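Local atomic coordinates of putative ABC transporter, ATP-binding protein ComA (Streptococcus mutans, PDB entry 3K8U), a protein that is a putative ATP-binding ABC transporter protein, modelled here as its peptidase C39 domain, which has a papain-like (clan CA) fold. Residues N106-G111 with E125-E130; H5-P10 with V25-G30; M72-F75 with D79-Y82. All blocks are in the same frame, centred on the assembly; numbering follows the deposited sequence.

Contact 1. Residues N106-G111 with E125-E130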
ATOM      1  N   ASN A 106     -18.630   4.664  -7.374  1.00 43.06           N
ATOM      2  CA  ASN A 106     -17.618   5.443  -8.076  1.00 39.95           C
ATOM      3  C   ASN A 106     -16.501   5.777  -7.079  1.00 36.33           C
ATOM      4  O   ASN A 106     -15.782   6.767  -7.235  1.00 33.76           O
ATOM      5  CB  ASN A 106     -18.251   6.725  -8.634  1.00 42.07           C
ATOM      6  CG  ASN A 106     -17.306   7.514  -9.523  1.00 45.12           C
ATOM      7  OD1 ASN A 106     -16.642   6.959 -10.400  1.00 46.80           O
ATOM      8  ND2 ASN A 106     -17.245   8.822  -9.299  1.00 46.58           N
ATOM      9  N   GLN A 107     -16.367   4.939  -6.051  1.00 33.36           N
ATOM     10  CA  GLN A 107     -15.355   5.146  -5.022  1.00 30.98           C
ATOM     11  C   GLN A 107     -14.558   3.899  -4.668  1.00 27.52           C
ATOM     12  O   GLN A 107     -14.996   2.771  -4.888  1.00 28.44           O
ATOM     13  CB  GLN A 107     -15.985   5.708  -3.744  1.00 34.48           C
ATOM     14  CG  GLN A 107     -16.605   7.089  -3.896  1.00 37.55           C
ATOM     15  CD  GLN A 107     -16.794   7.785  -2.568  1.00 40.58           C
ATOM     16  OE1 GLN A 107     -16.209   8.843  -2.321  1.00 43.44           O
ATOM     17  NE2 GLN A 107     -17.602   7.192  -1.693  1.00 39.97           N
ATOM     18  N   LEU A 108     -13.369   4.127  -4.125  1.00 22.92           N
ATOM     19  CA  LEU A 108     -12.483   3.057  -3.698  1.00 18.99           C
ATOM     20  C   LEU A 108     -12.300   3.196  -2.197  1.00 18.82           C
ATOM     21  O   LEU A 108     -12.370   4.301  -1.666  1.00 19.52           O
ATOM     22  CB  LEU A 108     -11.113   3.210  -4.362  1.00 19.78           C
ATOM     23  CG  LEU A 108     -11.058   3.142  -5.886  1.00 21.31           C
ATOM     24  CD1 LEU A 108      -9.646   3.410  -6.360  1.00 20.67           C
ATOM     25  CD2 LEU A 108     -11.533   1.777  -6.345  1.00 22.07           C
ATOM     26  N   ILE A 109     -12.104   2.075  -1.514  1.00 17.77           N
ATOM     27  CA  ILE A 109     -11.859   2.104  -0.079  1.00 18.26           C
ATOM     28  C   ILE A 109     -10.343   1.969   0.039  1.00 17.11           C
ATOM     29  O   ILE A 109      -9.769   0.963  -0.381  1.00 16.10           O
ATOM     30  CB  ILE A 109     -12.529   0.922   0.649  1.00 20.63           C
ATOM     31  CG1 ILE A 109     -14.025   0.887   0.332  1.00 22.72           C
ATOM     32  CG2 ILE A 109     -12.312   1.050   2.161  1.00 20.94           C
ATOM     33  CD1 ILE A 109     -14.731  -0.335   0.876  1.00 26.08           C
ATOM     34  N   ILE A 110      -9.692   3.013   0.536  1.00 17.09           N
ATOM     35  CA  ILE A 110      -8.239   2.992   0.670  1.00 15.92           C
ATOM     36  C   ILE A 110      -7.747   3.177   2.098  1.00 16.42           C
ATOM     37  O   ILE A 110      -8.475   3.662   2.965  1.00 15.90           O
ATOM     38  CB  ILE A 110      -7.567   4.047  -0.251  1.00 17.46           C
ATOM     39  CG1 ILE A 110      -8.010   5.464   0.123  1.00 19.16           C
ATOM     40  CG2 ILE A 110      -7.907   3.762  -1.728  1.00 17.46           C
ATOM     41  CD1 ILE A 110      -6.972   6.252   0.894  1.00 19.59           C
ATOM     42  N   GLY A 111      -6.502   2.770   2.325  1.00 14.82           N
ATOM     43  CA  GLY A 111      -5.888   2.905   3.630  1.00 15.81           C
ATOM     44  C   GLY A 111      -4.648   3.755   3.474  1.00 15.41           C
ATOM     45  O   GLY A 111      -3.681   3.350   2.827  1.00 14.38           O
ATOM     46  N   GLU A 125     -11.918   9.291  -9.438  1.00 20.32           N
ATOM     47  CA  GLU A 125     -11.326  10.434 -10.137  1.00 21.65           C
ATOM     48  C   GLU A 125     -10.106  10.962  -9.387  1.00 20.09           C
ATOM     49  O   GLU A 125      -9.053  11.192  -9.980  1.00 17.90           O
ATOM     50  CB  GLU A 125     -12.345  11.570 -10.243  1.00 28.37           C
ATOM     51  CG  GLU A 125     -12.380  12.261 -11.591  1.00 36.62           C
ATOM     52  CD  GLU A 125     -13.330  11.588 -12.566  1.00 40.39           C
ATOM     53  OE1 GLU A 125     -13.998  12.310 -13.341  1.00 43.24           O
ATOM     54  OE2 GLU A 125     -13.420  10.341 -12.554  1.00 41.96           O
ATOM     55  N   ARG A 126     -10.274  11.188  -8.086  1.00 18.66           N
ATOM     56  CA  ARG A 126      -9.202  11.691  -7.228  1.00 17.37           C
ATOM     57  C   ARG A 126      -8.039  10.705  -7.206  1.00 14.84           C
ATOM     58  O   ARG A 126      -6.876  11.090  -7.361  1.00 13.27           O
ATOM     59  CB  ARG A 126      -9.718  11.883  -5.797  1.00 21.02           C
ATOM     60  CG  ARG A 126      -8.661  12.343  -4.796  1.00 28.27           C
ATOM     61  CD  ARG A 126      -8.523  13.853  -4.777  1.00 36.72           C
ATOM     62  NE  ARG A 126      -9.751  14.491  -4.302  1.00 42.69           N
ATOM     63  CZ  ARG A 126      -9.826  15.738  -3.846  1.00 44.85           C
ATOM     64  NH1 ARG A 126      -8.742  16.500  -3.794  1.00 46.90           N
ATOM     65  NH2 ARG A 126     -10.992  16.223  -3.441  1.00 45.12           N
ATOM     66  N   PHE A 127      -8.363   9.433  -6.990  1.00 13.61           N
ATOM     67  CA  PHE A 127      -7.356   8.382  -6.942  1.00 14.03           C
ATOM     68  C   PHE A 127      -6.570   8.314  -8.255  1.00 14.54           C
ATOM     69  O   PHE A 127      -5.342   8.253  -8.253  1.00 11.82           O
ATOM     70  CB  PHE A 127      -8.013   7.037  -6.663  1.00 15.23           C
ATOM     71  CG  PHE A 127      -7.042   5.901  -6.578  1.00 14.31           C
ATOM     72  CD1 PHE A 127      -6.305   5.690  -5.418  1.00 18.02           C
ATOM     73  CD2 PHE A 127      -6.861   5.040  -7.656  1.00 15.05           C
ATOM     74  CE1 PHE A 127      -5.399   4.636  -5.333  1.00 17.63           C
ATOM     75  CE2 PHE A 127      -5.961   3.989  -7.581  1.00 13.17           C
ATOM     76  CZ  PHE A 127      -5.228   3.785  -6.419  1.00 16.33           C
ATOM     77  N   GLN A 128      -7.295   8.313  -9.369  1.00 13.82           N
ATOM     78  CA  GLN A 128      -6.681   8.265 -10.699  1.00 14.48           C
ATOM     79  C   GLN A 128      -5.672   9.407 -10.890  1.00 14.32           C
ATOM     80  O   GLN A 128      -4.631   9.230 -11.526  1.00 14.75           O
ATOM     81  CB  GLN A 128      -7.782   8.332 -11.762  1.00 13.70           C
ATOM     82  CG  GLN A 128      -7.306   8.177 -13.201  1.00 15.57           C
ATOM     83  CD  GLN A 128      -8.466   8.060 -14.172  1.00 15.65           C
ATOM     84  OE1 GLN A 128      -8.555   7.100 -14.935  1.00 17.64           O
ATOM     85  NE2 GLN A 128      -9.375   9.026 -14.130  1.00 13.52           N
ATOM     86  N   SER A 129      -5.964  10.570 -10.307  1.00 16.46           N
ATOM     87  CA  SER A 129      -5.070  11.722 -10.418  1.00 16.23           C
ATOM     88  C   SER A 129      -3.746  11.554  -9.664  1.00 15.39           C
ATOM     89  O   SER A 129      -2.719  12.065 -10.103  1.00 15.85           O
ATOM     90  CB  SER A 129      -5.771  13.001  -9.943  1.00 20.83           C
ATOM     91  OG  SER A 129      -6.912  13.288 -10.735  1.00 26.84           O
ATOM     92  N   GLU A 130      -3.768  10.832  -8.545  1.00 13.90           N
ATOM     93  CA  GLU A 130      -2.567  10.622  -7.726  1.00 14.35           C
ATOM     94  C   GLU A 130      -1.771   9.353  -8.049  1.00 12.26           C
ATOM     95  O   GLU A 130      -0.554   9.311  -7.869  1.00 12.72           O
ATOM     96  CB  GLU A 130      -2.948  10.547  -6.239  1.00 16.17           C
ATOM     97  CG  GLU A 130      -3.711  11.740  -5.685  1.00 21.90           C
ATOM     98  CD  GLU A 130      -4.119  11.553  -4.224  1.00 24.71           C
ATOM     99  OE1 GLU A 130      -4.538  12.550  -3.602  1.00 26.97           O
ATOM    100  OE2 GLU A 130      -4.033  10.418  -3.698  1.00 21.53           O
TER
HETATM  101  O   HOH W   1     -14.713   9.865  -9.494  1.00 28.48           O
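One face of the Phe127 ring carries the CD1 methyl of Leu108, which sits 3.4 Å above the ring plane and is displaced toward the rim. It is a CH-pi contact: Leu108 CD1 lies 3.8 Å from the centroid of the Phe127 ring, 25° off the normal. Leu108 CD1 comes nearest to Phe127 CD2, at 3.5 Å. Ile110 adds a looser approach, its CG2 meeting Phe127 CD1 obliquely at 4.5 Å. Further around the ring lie Met122, Val86, Val88 and Tyr98 from the sheet, and Trp131, whose ring meets that of Phe127 with the planes inclined by about 35°.

In Phe127, CG is anti to the backbone N (chi1 -179°), which carries the ring away from the helix to the strand, where the Leu108 side chain crosses it at about a right angle. Leucine and isoleucine suit alternate positions of this strand: Leu108 and Ile110 both point to the helix, while Ile109, on the other face, is buried too. A flat, wholly apolar phenylalanine ring can take the Leu108 methyl on its face, with Ile110 only at its margin.

Nearer the solvent the contact turns polar. A water accepts from Glu125 N at 2.9 Å and, weakly, from Asn106 ND2 at 2.7 Å, so it links the turn before the strand to the first turn of the helix.

This is the packing of a short helix on an antiparallel sheet: helix 124-130 follows edge strand 120-123, which pairs with 107-112, and covers part of one face of the sheet of this papain-like peptidase C39 domain.

Contact 2. Residues H5-P10 with V25-G30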
ATOM      1  N   HIS A   5     -13.191  -3.846   9.752  1.00 46.51           N
ATOM      2  CA  HIS A   5     -13.005  -4.835   8.649  1.00 45.43           C
ATOM      3  C   HIS A   5     -11.672  -4.622   7.942  1.00 43.80           C
ATOM      4  O   HIS A   5     -10.971  -5.578   7.608  1.00 44.44           O
ATOM      5  CB  HIS A   5     -14.135  -4.708   7.621  1.00 47.90           C
ATOM      6  CG  HIS A   5     -15.495  -5.016   8.166  1.00 50.38           C
ATOM      7  ND1 HIS A   5     -15.760  -6.138   8.924  1.00 50.97           N
ATOM      8  CD2 HIS A   5     -16.672  -4.357   8.048  1.00 51.13           C
ATOM      9  CE1 HIS A   5     -17.041  -6.156   9.247  1.00 51.83           C
ATOM     10  NE2 HIS A   5     -17.617  -5.087   8.727  1.00 52.16           N
ATOM     11  N   TYR A   6     -11.336  -3.358   7.710  1.00 40.25           N
ATOM     12  CA  TYR A   6     -10.104  -3.002   7.020  1.00 36.92           C
ATOM     13  C   TYR A   6      -8.993  -2.611   7.984  1.00 35.16           C
ATOM     14  O   TYR A   6      -9.045  -1.562   8.630  1.00 35.01           O
ATOM     15  CB  TYR A   6     -10.390  -1.884   6.015  1.00 34.67           C
ATOM     16  CG  TYR A   6     -11.551  -2.221   5.107  1.00 33.94           C
ATOM     17  CD1 TYR A   6     -12.703  -1.438   5.096  1.00 35.40           C
ATOM     18  CD2 TYR A   6     -11.520  -3.357   4.300  1.00 34.42           C
ATOM     19  CE1 TYR A   6     -13.799  -1.782   4.305  1.00 36.26           C
ATOM     20  CE2 TYR A   6     -12.604  -3.709   3.507  1.00 35.39           C
ATOM     21  CZ  TYR A   6     -13.741  -2.919   3.515  1.00 36.22           C
ATOM     22  OH  TYR A   6     -14.823  -3.276   2.744  1.00 38.09           O
ATOM     23  N   LYS A   7      -7.988  -3.475   8.075  1.00 32.72           N
ATOM     24  CA  LYS A   7      -6.861  -3.249   8.965  1.00 31.55           C
ATOM     25  C   LYS A   7      -5.785  -2.366   8.348  1.00 29.99           C
ATOM     26  O   LYS A   7      -5.332  -2.594   7.224  1.00 29.67           O
ATOM     27  CB  LYS A   7      -6.283  -4.587   9.432  1.00 34.51           C
ATOM     28  CG  LYS A   7      -7.224  -5.340  10.373  1.00 37.86           C
ATOM     29  CD  LYS A   7      -6.734  -6.744  10.704  1.00 41.42           C
ATOM     30  CE  LYS A   7      -6.906  -7.686   9.525  1.00 42.86           C
ATOM     31  NZ  LYS A   7      -6.566  -9.094   9.881  1.00 46.67           N
ATOM     32  N   LEU A   8      -5.416  -1.322   9.081  1.00 25.24           N
ATOM     33  CA  LEU A   8      -4.398  -0.391   8.629  1.00 22.73           C
ATOM     34  C   LEU A   8      -3.459  -0.013   9.757  1.00 22.66           C
ATOM     35  O   LEU A   8      -3.900   0.394  10.836  1.00 22.05           O
ATOM     36  CB  LEU A   8      -5.037   0.886   8.079  1.00 21.62           C
ATOM     37  CG  LEU A   8      -4.050   2.018   7.757  1.00 22.21           C
ATOM     38  CD1 LEU A   8      -3.326   1.753   6.442  1.00 20.25           C
ATOM     39  CD2 LEU A   8      -4.786   3.318   7.681  1.00 23.53           C
ATOM     40  N   VAL A   9      -2.166  -0.170   9.506  1.00 20.60           N
ATOM     41  CA  VAL A   9      -1.144   0.200  10.471  1.00 20.46           C
ATOM     42  C   VAL A   9      -0.680   1.580  10.012  1.00 20.54           C
ATOM     43  O   VAL A   9      -0.089   1.719   8.938  1.00 20.16           O
ATOM     44  CB  VAL A   9       0.044  -0.788  10.460  1.00 21.08           C
ATOM     45  CG1 VAL A   9       1.118  -0.327  11.438  1.00 21.93           C
ATOM     46  CG2 VAL A   9      -0.431  -2.191  10.830  1.00 21.99           C
ATOM     47  N   PRO A  10      -1.012   2.629  10.782  1.00 19.61           N
ATOM     48  CA  PRO A  10      -0.617   3.991  10.421  1.00 20.34           C
ATOM     49  C   PRO A  10       0.852   4.292  10.685  1.00 19.76           C
ATOM     50  O   PRO A  10       1.510   3.601  11.458  1.00 19.76           O
ATOM     51  CB  PRO A  10      -1.531   4.847  11.295  1.00 22.25           C
ATOM     52  CG  PRO A  10      -1.657   4.030  12.541  1.00 22.47           C
ATOM     53  CD  PRO A  10      -1.830   2.619  12.011  1.00 21.62           C
ATOM     54  N   VAL A  25      -0.891  -4.901   5.089  1.00 17.71           N
ATOM     55  CA  VAL A  25      -1.217  -6.074   4.283  1.00 19.91           C
ATOM     56  C   VAL A  25      -0.853  -7.353   5.032  1.00 22.85           C
ATOM     57  O   VAL A  25      -1.644  -8.298   5.081  1.00 21.48           O
ATOM     58  CB  VAL A  25      -0.500  -6.039   2.915  1.00 18.33           C
ATOM     59  CG1 VAL A  25      -0.714  -7.351   2.164  1.00 20.65           C
ATOM     60  CG2 VAL A  25      -1.033  -4.874   2.084  1.00 18.69           C
ATOM     61  N   ALA A  26       0.329  -7.364   5.645  1.00 23.61           N
ATOM     62  CA  ALA A  26       0.780  -8.527   6.403  1.00 26.03           C
ATOM     63  C   ALA A  26      -0.214  -8.863   7.516  1.00 26.81           C
ATOM     64  O   ALA A  26      -0.505 -10.035   7.765  1.00 29.68           O
ATOM     65  CB  ALA A  26       2.171  -8.277   6.981  1.00 24.06           C
ATOM     66  N   LYS A  27      -0.755  -7.827   8.156  1.00 27.57           N
ATOM     67  CA  LYS A  27      -1.721  -7.990   9.237  1.00 30.59           C
ATOM     68  C   LYS A  27      -3.014  -8.633   8.733  1.00 31.68           C
ATOM     69  O   LYS A  27      -3.673  -9.375   9.464  1.00 29.91           O
ATOM     70  CB  LYS A  27      -2.014  -6.640   9.901  1.00 32.40           C
ATOM     71  CG  LYS A  27      -2.737  -6.751  11.233  1.00 36.48           C
ATOM     72  CD  LYS A  27      -2.788  -5.418  11.962  1.00 40.00           C
ATOM     73  CE  LYS A  27      -3.393  -5.586  13.351  1.00 42.58           C
ATOM     74  NZ  LYS A  27      -3.387  -4.320  14.136  1.00 45.01           N
ATOM     75  N   HIS A  28      -3.375  -8.338   7.484  1.00 30.74           N
ATOM     76  CA  HIS A  28      -4.573  -8.913   6.880  1.00 31.64           C
ATOM     77  C   HIS A  28      -4.417 -10.431   6.800  1.00 31.85           C
ATOM     78  O   HIS A  28      -5.373 -11.175   7.021  1.00 32.92           O
ATOM     79  CB  HIS A  28      -4.802  -8.341   5.477  1.00 30.51           C
ATOM     80  CG  HIS A  28      -5.890  -9.032   4.713  1.00 30.77           C
ATOM     81  ND1 HIS A  28      -5.633  -9.992   3.759  1.00 31.15           N
ATOM     82  CD2 HIS A  28      -7.237  -8.916   4.776  1.00 30.93           C
ATOM     83  CE1 HIS A  28      -6.775 -10.438   3.266  1.00 30.80           C
ATOM     84  NE2 HIS A  28      -7.764  -9.801   3.866  1.00 29.89           N
ATOM     85  N   TYR A  29      -3.197 -10.877   6.509  1.00 32.68           N
ATOM     86  CA  TYR A  29      -2.897 -12.299   6.405  1.00 34.54           C
ATOM     87  C   TYR A  29      -2.486 -12.945   7.733  1.00 36.00           C
ATOM     88  O   TYR A  29      -1.866 -14.010   7.750  1.00 37.29           O
ATOM     89  CB  TYR A  29      -1.839 -12.536   5.327  1.00 35.20           C
ATOM     90  CG  TYR A  29      -2.320 -12.193   3.934  1.00 37.21           C
ATOM     91  CD1 TYR A  29      -3.357 -12.912   3.339  1.00 37.53           C
ATOM     92  CD2 TYR A  29      -1.747 -11.145   3.214  1.00 37.59           C
ATOM     93  CE1 TYR A  29      -3.811 -12.599   2.061  1.00 38.64           C
ATOM     94  CE2 TYR A  29      -2.195 -10.823   1.933  1.00 37.51           C
ATOM     95  CZ  TYR A  29      -3.227 -11.553   1.365  1.00 37.96           C
ATOM     96  OH  TYR A  29      -3.676 -11.239   0.103  1.00 39.45           O
ATOM     97  N   GLY A  30      -2.821 -12.284   8.839  1.00 36.77           N
ATOM     98  CA  GLY A  30      -2.521 -12.818  10.160  1.00 38.69           C
ATOM     99  C   GLY A  30      -1.160 -12.565  10.788  1.00 38.68           C
ATOM    100  O   GLY A  30      -0.940 -12.964  11.934  1.00 39.11           O
TER
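Lys7 supplies the one hydrogen bond between residues 5-10 and 25-30: its NZ donates to Lys27 O, near the end of helix 17-28, at 2.9 Å. The ammonium group stands above the carbonyl plane, 39° out of it, with a C=O...N angle of 124°. Gly30 N reaches the same oxygen from the opposite face, so two donors grip one carbonyl. The bend at chi3 (-73°) turns the end of the lysine chain down to the helix.

The apolar contacts use the aliphatic parts of the lysines. Lys7 CD rests 4.0 Å from Lys27 CG, the two chains crossing at about a right angle, and Val9 CG2 lies 4.2 Å from Lys27 CD. Lysine suits this surface contact because its methylenes can pack while, in Lys7, the ammonium group reaches a carbonyl. Nearby, Ser24 OG bonds to Val9 N and Tyr101 OH to Lys7 O, which ties the segment to both helix and sheet.

Gly30, at positive phi, is the C-prime residue of a Schellman motif, with Gly30 N bonded to Lys27 O and Ser31 N to Ala26 O. The C-terminal end of a helix carries partial negative charge, so a lysine ammonium group bonded to a carbonyl there is probably favoured electrostatically.

Contact 3. Residues M72-F75 with D79-Y82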
ATOM      1  N   MET A  72      -7.104   2.352 -14.307  1.00 15.80           N
ATOM      2  CA  MET A  72      -8.362   2.243 -13.572  1.00 16.97           C
ATOM      3  C   MET A  72      -9.321   1.102 -13.929  1.00 16.96           C
ATOM      4  O   MET A  72     -10.201   0.776 -13.133  1.00 15.72           O
ATOM      5  CB  MET A  72      -9.089   3.588 -13.548  1.00 15.65           C
ATOM      6  CG  MET A  72      -8.324   4.685 -12.801  1.00 18.86           C
ATOM      7  SD  MET A  72      -8.000   4.324 -11.047  1.00 17.78           S
ATOM      8  CE  MET A  72      -9.639   4.532 -10.352  1.00 18.56           C
ATOM      9  N   THR A  73      -9.137   0.460 -15.084  1.00 18.18           N
ATOM     10  CA  THR A  73     -10.013  -0.654 -15.466  1.00 17.37           C
ATOM     11  C   THR A  73      -9.778  -1.829 -14.522  1.00 17.39           C
ATOM     12  O   THR A  73     -10.586  -2.752 -14.438  1.00 15.73           O
ATOM     13  CB  THR A  73      -9.766  -1.136 -16.914  1.00 20.15           C
ATOM     14  OG1 THR A  73      -8.472  -1.742 -17.005  1.00 20.36           O
ATOM     15  CG2 THR A  73      -9.870   0.020 -17.893  1.00 20.62           C
ATOM     16  N   LEU A  74      -8.657  -1.782 -13.805  1.00 17.89           N
ATOM     17  CA  LEU A  74      -8.308  -2.813 -12.843  1.00 16.97           C
ATOM     18  C   LEU A  74      -9.457  -3.023 -11.858  1.00 16.52           C
ATOM     19  O   LEU A  74      -9.801  -4.152 -11.519  1.00 16.07           O
ATOM     20  CB  LEU A  74      -7.051  -2.386 -12.076  1.00 17.84           C
ATOM     21  CG  LEU A  74      -6.498  -3.339 -11.023  1.00 18.20           C
ATOM     22  CD1 LEU A  74      -5.977  -4.609 -11.700  1.00 15.71           C
ATOM     23  CD2 LEU A  74      -5.390  -2.646 -10.238  1.00 16.75           C
ATOM     24  N   PHE A  75     -10.098  -1.926 -11.464  1.00 17.09           N
ATOM     25  CA  PHE A  75     -11.190  -1.984 -10.502  1.00 17.89           C
ATOM     26  C   PHE A  75     -12.524  -2.508 -11.029  1.00 20.08           C
ATOM     27  O   PHE A  75     -13.455  -2.749 -10.253  1.00 19.97           O
ATOM     28  CB  PHE A  75     -11.327  -0.626  -9.803  1.00 18.92           C
ATOM     29  CG  PHE A  75     -10.053  -0.172  -9.154  1.00 16.71           C
ATOM     30  CD1 PHE A  75      -9.592  -0.796  -7.993  1.00 18.50           C
ATOM     31  CD2 PHE A  75      -9.269   0.818  -9.737  1.00 15.13           C
ATOM     32  CE1 PHE A  75      -8.368  -0.444  -7.431  1.00 16.79           C
ATOM     33  CE2 PHE A  75      -8.042   1.177  -9.183  1.00 16.23           C
ATOM     34  CZ  PHE A  75      -7.588   0.541  -8.025  1.00 17.45           C
ATOM     35  N   ASP A  79     -12.757 -10.397 -10.374  1.00 25.34           N
ATOM     36  CA  ASP A  79     -11.931 -11.397  -9.699  1.00 25.44           C
ATOM     37  C   ASP A  79     -10.692 -10.779  -9.037  1.00 24.66           C
ATOM     38  O   ASP A  79      -9.799 -11.497  -8.586  1.00 24.12           O
ATOM     39  CB  ASP A  79     -11.496 -12.492 -10.677  1.00 27.38           C
ATOM     40  CG  ASP A  79     -12.622 -13.461 -11.029  1.00 31.26           C
ATOM     41  OD1 ASP A  79     -13.706 -13.409 -10.404  1.00 32.17           O
ATOM     42  OD2 ASP A  79     -12.407 -14.288 -11.940  1.00 32.34           O
ATOM     43  N   LEU A  80     -10.643  -9.449  -8.972  1.00 22.55           N
ATOM     44  CA  LEU A  80      -9.512  -8.748  -8.368  1.00 20.75           C
ATOM     45  C   LEU A  80      -9.358  -9.126  -6.893  1.00 21.69           C
ATOM     46  O   LEU A  80     -10.339  -9.178  -6.153  1.00 21.59           O
ATOM     47  CB  LEU A  80      -9.691  -7.233  -8.502  1.00 19.24           C
ATOM     48  CG  LEU A  80      -8.537  -6.344  -8.032  1.00 19.79           C
ATOM     49  CD1 LEU A  80      -7.267  -6.692  -8.787  1.00 18.26           C
ATOM     50  CD2 LEU A  80      -8.898  -4.883  -8.244  1.00 20.91           C
ATOM     51  N   THR A  81      -8.132  -9.434  -6.486  1.00 21.21           N
ATOM     52  CA  THR A  81      -7.873  -9.808  -5.102  1.00 24.21           C
ATOM     53  C   THR A  81      -7.392  -8.625  -4.280  1.00 22.58           C
ATOM     54  O   THR A  81      -6.392  -7.989  -4.614  1.00 24.22           O
ATOM     55  CB  THR A  81      -6.827 -10.936  -4.992  1.00 26.97           C
ATOM     56  OG1 THR A  81      -5.597 -10.513  -5.594  1.00 32.60           O
ATOM     57  CG2 THR A  81      -7.328 -12.200  -5.674  1.00 29.44           C
ATOM     58  N   TYR A  82      -8.138  -8.326  -3.224  1.00 20.50           N
ATOM     59  CA  TYR A  82      -7.810  -7.244  -2.306  1.00 19.88           C
ATOM     60  C   TYR A  82      -7.302  -7.900  -1.025  1.00 19.77           C
ATOM     61  O   TYR A  82      -7.644  -9.046  -0.734  1.00 19.28           O
ATOM     62  CB  TYR A  82      -9.056  -6.417  -1.987  1.00 19.90           C
ATOM     63  CG  TYR A  82      -9.641  -5.659  -3.154  1.00 20.19           C
ATOM     64  CD1 TYR A  82      -9.129  -4.417  -3.533  1.00 21.74           C
ATOM     65  CD2 TYR A  82     -10.738  -6.160  -3.855  1.00 22.35           C
ATOM     66  CE1 TYR A  82      -9.699  -3.689  -4.577  1.00 20.61           C
ATOM     67  CE2 TYR A  82     -11.315  -5.441  -4.902  1.00 21.37           C
ATOM     68  CZ  TYR A  82     -10.793  -4.210  -5.254  1.00 21.86           C
ATOM     69  OH  TYR A  82     -11.372  -3.493  -6.273  1.00 22.37           O
TER
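Leu80 reaches back to Leu74 and Phe75 across the connection from strand 63-69 to strand 84-90, where a 3-10 turn (72-75) and a segment (79-82) that is extended from Leu80 on pack together beside the antiparallel sheet of this papain-like domain.

Both leucines have CG anti to the backbone N (chi1 -175° in Leu80), yet the two side chains cross at about a right angle. Leu80 CD1 meets Leu74 CD1 at 3.8 Å, while Leu80 CD2 lies between Leu74 and the Phe75 ring. Leu80 CD2 is 3.5 Å from Leu74 O. It approaches the Phe75 ring obliquely, with Leu80 CD2 4.2 Å from Phe75 CD1. The fork of a leucine suits a place with neighbours on two sides, and its CG lies over one face of the Tyr82 ring, offset toward the rim.

In Phe75 and Tyr82 the ring carbon CG is instead anti to the carbonyl carbon (chi1 -55° in Phe75). In neither residue does the bond to CB aim straight at the other segment, but with this torsion the far part of each ring comes close to it, and the two side chains cross at about a right angle. Phenylalanine fits the buried place, its ring also touching Leu108 and Phe84. Tyrosine suits the margin of this apolar cluster, since its hydroxyl can also pair, weakly, with Ser103 OG. That same hydroxyl lies at the edge of the Phe75 ring, in its plane, with Tyr82 OH 3.7 Å from Phe75 CD1.

How the contacts relate
Contact 1 is buried, contact 3 partly so, and contact 2 lies at the surface; the chemistry follows. Contacts 1 and 3 are built from aromatic and branched apolar side chains and join into one hydrophobic layer beside the sheet: Phe127 CD2 meets Met72 SD at 3.6 Å, and Leu108 CD2 meets Phe75 CD1 at the same distance. Contact 2 instead fastens a helix end with a lysine-to-carbonyl hydrogen bond and aliphatic chains. It still borders strand 107-112, where Ile109 CD1 touches Tyr6 OH at 3.5 Å. That strand therefore borders both other contacts, whereas contacts 2 and 3 do not touch, their nearest atoms being about 4 Å apart.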